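Local coordinates for probable transcriptional regulatory protein, Rv1404 (Mycobacterium tuberculosis, PDB 2NYX), which probably binds DNA and regulates transcription as a dimeric MarR-family protein with a winged helix-turn-helix domain, at residues 64-69 with 74-79; 54-59 with 151-156. One frame throughout, in Å; residues are numbered along the deposited sequence.

Contact 1: 64-69 with 74-79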
# COMPACT_ATOMS: atom_id res chain seq x y z
N THR B 64 -21.19 3.48 -1.96
CA THR B 64 -20.62 2.18 -2.30
C THR B 64 -19.10 2.29 -2.36
O THR B 64 -18.39 1.39 -1.91
CB THR B 64 -21.18 1.64 -3.64
OG1 THR B 64 -22.61 1.60 -3.59
CG2 THR B 64 -20.63 0.24 -3.95
N LEU B 65 -18.60 3.41 -2.89
CA LEU B 65 -17.16 3.63 -3.00
C LEU B 65 -16.53 3.65 -1.63
O LEU B 65 -15.56 2.95 -1.38
CB LEU B 65 -16.84 4.94 -3.73
CG LEU B 65 -15.66 5.03 -4.72
CD1 LEU B 65 -15.14 6.42 -4.76
CD2 LEU B 65 -14.51 4.11 -4.40
N ALA B 66 -17.10 4.46 -0.74
CA ALA B 66 -16.62 4.61 0.63
C ALA B 66 -16.60 3.30 1.41
O ALA B 66 -15.71 3.08 2.23
CB ALA B 66 -17.45 5.64 1.38
N THR B 67 -17.59 2.45 1.15
CA THR B 67 -17.71 1.18 1.86
C THR B 67 -16.65 0.22 1.38
O THR B 67 -16.01 -0.46 2.19
CB THR B 67 -19.12 0.58 1.72
OG1 THR B 67 -20.07 1.53 2.22
CG2 THR B 67 -19.25 -0.70 2.52
N LEU B 68 -16.45 0.17 0.06
CA LEU B 68 -15.44 -0.68 -0.55
C LEU B 68 -14.04 -0.20 -0.22
O LEU B 68 -13.14 -1.01 0.02
CB LEU B 68 -15.63 -0.76 -2.06
CG LEU B 68 -16.83 -1.54 -2.59
CD1 LEU B 68 -16.95 -1.34 -4.09
CD2 LEU B 68 -16.78 -3.03 -2.26
N LEU B 69 -13.85 1.12 -0.16
CA LEU B 69 -12.58 1.69 0.30
C LEU B 69 -12.29 1.43 1.78
O LEU B 69 -11.12 1.32 2.16
CB LEU B 69 -12.53 3.19 0.05
CG LEU B 69 -11.88 3.62 -1.25
CD1 LEU B 69 -12.40 5.00 -1.62
CD2 LEU B 69 -10.36 3.62 -1.15
N SER B 74 -17.07 11.49 3.91
CA SER B 74 -16.68 12.88 3.69
C SER B 74 -15.34 12.95 2.96
O SER B 74 -15.19 13.68 1.97
CB SER B 74 -16.58 13.65 5.00
OG SER B 74 -17.85 13.81 5.59
N ALA B 75 -14.38 12.17 3.47
CA ALA B 75 -13.05 12.06 2.90
C ALA B 75 -13.09 11.43 1.52
O ALA B 75 -12.41 11.91 0.62
CB ALA B 75 -12.14 11.26 3.83
N THR B 76 -13.87 10.37 1.35
CA THR B 76 -14.07 9.76 0.03
C THR B 76 -14.55 10.82 -0.98
O THR B 76 -13.99 10.96 -2.07
CB THR B 76 -15.09 8.60 0.08
OG1 THR B 76 -14.77 7.72 1.16
CG2 THR B 76 -15.07 7.80 -1.21
N GLY B 77 -15.59 11.56 -0.60
CA GLY B 77 -16.13 12.60 -1.45
C GLY B 77 -15.08 13.58 -1.89
O GLY B 77 -15.02 13.94 -3.05
N ARG B 78 -14.25 14.02 -0.94
CA ARG B 78 -13.14 14.94 -1.21
C ARG B 78 -12.09 14.38 -2.17
O ARG B 78 -11.64 15.11 -3.05
CB ARG B 78 -12.49 15.40 0.09
CG ARG B 78 -13.12 16.65 0.68
CD ARG B 78 -12.58 16.94 2.07
NE ARG B 78 -13.14 16.03 3.07
CZ ARG B 78 -12.63 15.83 4.27
NH1 ARG B 78 -11.53 16.46 4.66
NH2 ARG B 78 -13.21 14.98 5.11
N MSE B 79 -11.71 13.12 -2.01
CA MSE B 79 -10.71 12.53 -2.91
C MSE B 79 -11.24 12.20 -4.30
O MSE B 79 -10.47 12.17 -5.26
CB MSE B 79 -9.95 11.35 -2.28
CG MSE B 79 -10.74 10.08 -2.06
SE MSE B 79 -9.72 8.70 -1.03
CE MSE B 79 -9.35 9.71 0.67
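T76 OG1 bonds to the carbonyl oxygen of Q72, four residues back, just ahead of helix 73-85, and meets A66 across the contact, 3.4 Å from A66 CB. The two helices are the helix-turn-helix of a MarR-type winged-helix domain: 62-69 is the first, and 73-85 corresponds to the one that in this family usually reads DNA. Over the segments 64-69 and 74-79 their axes approach to 9.4 Å at 108°, roughly perpendicular. The closest pair of alpha carbons is A66 CA and T76 CA, 5.8 Å apart; the small alanine lets the threonine come in beside the helix backbone. One torsion serves both ends of T76: chi1 of -48° sets OG1 beside the backbone N, within range of Q72, and sends CG2 the other way, anti to that N, into a leucine pair. L65 and L69, one turn apart on the first helix, take up this methyl. Both also pack on T50 of helix 45-57, which ties the first helix of the motif to that helix. On helix 73-85, R78 makes a salt bridge to E41 of the second subunit, and its NE gives only a weak bond to the S74 carbonyl. All four touching residues are buried, and the join is essentially van der Waals: T76 CG2 lies 3.8 Å from L65 CD1 and 3.9 Å from L69 CD1.

Contact 2: 54-59 with 151-156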
# COMPACT_ATOMS: atom_id res chain seq x y z
N LEU B 54 -12.76 1.25 -9.09
CA LEU B 54 -13.58 1.69 -10.22
C LEU B 54 -13.40 0.83 -11.49
O LEU B 54 -14.38 0.60 -12.22
CB LEU B 54 -13.46 3.19 -10.49
CG LEU B 54 -14.17 4.08 -9.45
CD1 LEU B 54 -13.93 5.55 -9.72
CD2 LEU B 54 -15.67 3.79 -9.40
N SER B 55 -12.19 0.33 -11.73
CA SER B 55 -11.99 -0.57 -12.87
C SER B 55 -12.61 -1.94 -12.63
O SER B 55 -13.13 -2.56 -13.57
CB SER B 55 -10.52 -0.70 -13.25
OG SER B 55 -9.84 -1.51 -12.32
N ASN B 56 -12.59 -2.38 -11.38
CA ASN B 56 -13.26 -3.63 -10.96
C ASN B 56 -14.77 -3.57 -10.79
O ASN B 56 -15.46 -4.54 -11.09
CB ASN B 56 -12.64 -4.15 -9.67
CG ASN B 56 -11.27 -4.72 -9.88
OD1 ASN B 56 -10.91 -5.07 -11.00
ND2 ASN B 56 -10.50 -4.81 -8.81
N HIS B 57 -15.30 -2.45 -10.29
CA HIS B 57 -16.74 -2.42 -9.99
C HIS B 57 -17.60 -1.68 -11.01
O HIS B 57 -18.83 -1.83 -11.01
CB HIS B 57 -17.00 -1.94 -8.57
CG HIS B 57 -16.48 -2.88 -7.53
ND1 HIS B 57 -17.26 -3.85 -6.94
CD2 HIS B 57 -15.24 -3.05 -7.03
CE1 HIS B 57 -16.53 -4.55 -6.10
NE2 HIS B 57 -15.30 -4.08 -6.13
N GLY B 58 -16.96 -0.92 -11.89
CA GLY B 58 -17.67 -0.14 -12.87
C GLY B 58 -18.07 1.16 -12.22
O GLY B 58 -17.47 1.54 -11.21
N PRO B 59 -19.05 1.87 -12.80
CA PRO B 59 -19.58 3.06 -12.15
C PRO B 59 -20.39 2.68 -10.92
O PRO B 59 -21.23 1.79 -10.98
CB PRO B 59 -20.47 3.69 -13.23
CG PRO B 59 -20.00 3.06 -14.51
CD PRO B 59 -19.67 1.67 -14.11
N GLY B 151 -11.29 -10.92 -0.58
CA GLY B 151 -12.24 -10.52 -1.61
C GLY B 151 -11.65 -9.77 -2.79
O GLY B 151 -12.38 -9.12 -3.53
N GLU B 152 -10.33 -9.86 -2.99
CA GLU B 152 -9.69 -9.11 -4.07
C GLU B 152 -9.81 -9.83 -5.40
O GLU B 152 -9.41 -10.99 -5.49
CB GLU B 152 -8.22 -8.82 -3.76
CG GLU B 152 -7.60 -7.79 -4.69
CD GLU B 152 -8.22 -6.40 -4.52
OE1 GLU B 152 -8.62 -6.05 -3.39
OE2 GLU B 152 -8.31 -5.65 -5.52
N PRO B 153 -10.37 -9.16 -6.43
CA PRO B 153 -10.50 -9.80 -7.73
C PRO B 153 -9.13 -10.02 -8.37
O PRO B 153 -8.19 -9.28 -8.08
CB PRO B 153 -11.32 -8.80 -8.54
CG PRO B 153 -11.94 -7.89 -7.52
CD PRO B 153 -10.93 -7.80 -6.46
N ASP B 154 -9.02 -11.05 -9.20
CA ASP B 154 -7.79 -11.36 -9.91
C ASP B 154 -7.31 -10.17 -10.75
O ASP B 154 -8.11 -9.50 -11.38
CB ASP B 154 -7.98 -12.61 -10.77
CG ASP B 154 -6.68 -13.13 -11.34
OD1 ASP B 154 -6.61 -13.31 -12.58
OD2 ASP B 154 -5.72 -13.34 -10.56
N ALA B 155 -6.00 -9.95 -10.75
CA ALA B 155 -5.39 -8.69 -11.23
C ALA B 155 -5.62 -8.16 -12.67
O ALA B 155 -5.87 -6.96 -12.80
CB ALA B 155 -3.92 -8.65 -10.87
N ARG B 156 -5.54 -8.96 -13.75
CA ARG B 156 -5.28 -10.39 -13.78
C ARG B 156 -3.78 -10.67 -13.85
O ARG B 156 -3.23 -10.94 -14.92
CB ARG B 156 -5.97 -11.02 -15.01
CG ARG B 156 -7.49 -11.19 -14.88
CD ARG B 156 -8.23 -11.13 -16.25
NE ARG B 156 -7.95 -9.92 -17.03
CZ ARG B 156 -8.16 -8.66 -16.62
NH1 ARG B 156 -8.64 -8.40 -15.40
NH2 ARG B 156 -7.87 -7.65 -17.43
O HOH W 1 -8.31 -6.44 -8.35
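N56 lays the nitrogen end of its side-chain amide against the ring of P153, with ND2 3.6 Å from P153 CG, while the two side chains run at a slant to each other. The same ND2 donates to a water at 2.8 Å. That water in turn donates to E152 OE2 and to P153 O, each 2.9 Å from its oxygen, so one molecule ties the end of helix 45-57 to the C-terminal tail. A direct amide-carboxylate bond is not made, since N56 ND2 and E152 OE2 are 4.0 Å apart. E152 starts away from the helix, but its chain bends at chi2 (66°) and turns the carboxylate back. Its other oxygen, OE1, makes a salt bridge to R49 of the same helix, which would help to offset its buried negative charge. G151, with positive phi, closes helix 139-150 in a Schellman motif just before the tail. R26 of the second subunit packs on both N56 and E152, and A155 N bonds to T23 OG1 of that subunit. The tail thus lies between helix 45-57 of its own, probably DNA-binding, domain and the partner chain, an arrangement in keeping with the dimer of MarR-type winged helix-turn-helix proteins.

Helix 45-57 connects the two contacts: contact 1 packs against it from outside, contact 2 includes its last turn. Contact 1 is buried packing inside the helix-turn-helix and rests on that helix through T50; contact 2 is partly buried and joins residues far apart in sequence, so that contact 1 sits within the loop it closes. Their chemistry follows: methyl groups meet in the first, whereas water, an amide and a carboxylate link the second. Their centres are 16 Å apart, yet they touch where L68 CD1 packs 3.8 Å from H57 NE2. Each also reaches the second subunit, 74-79 through E41 of that chain and 151-156 through its T23 and R26.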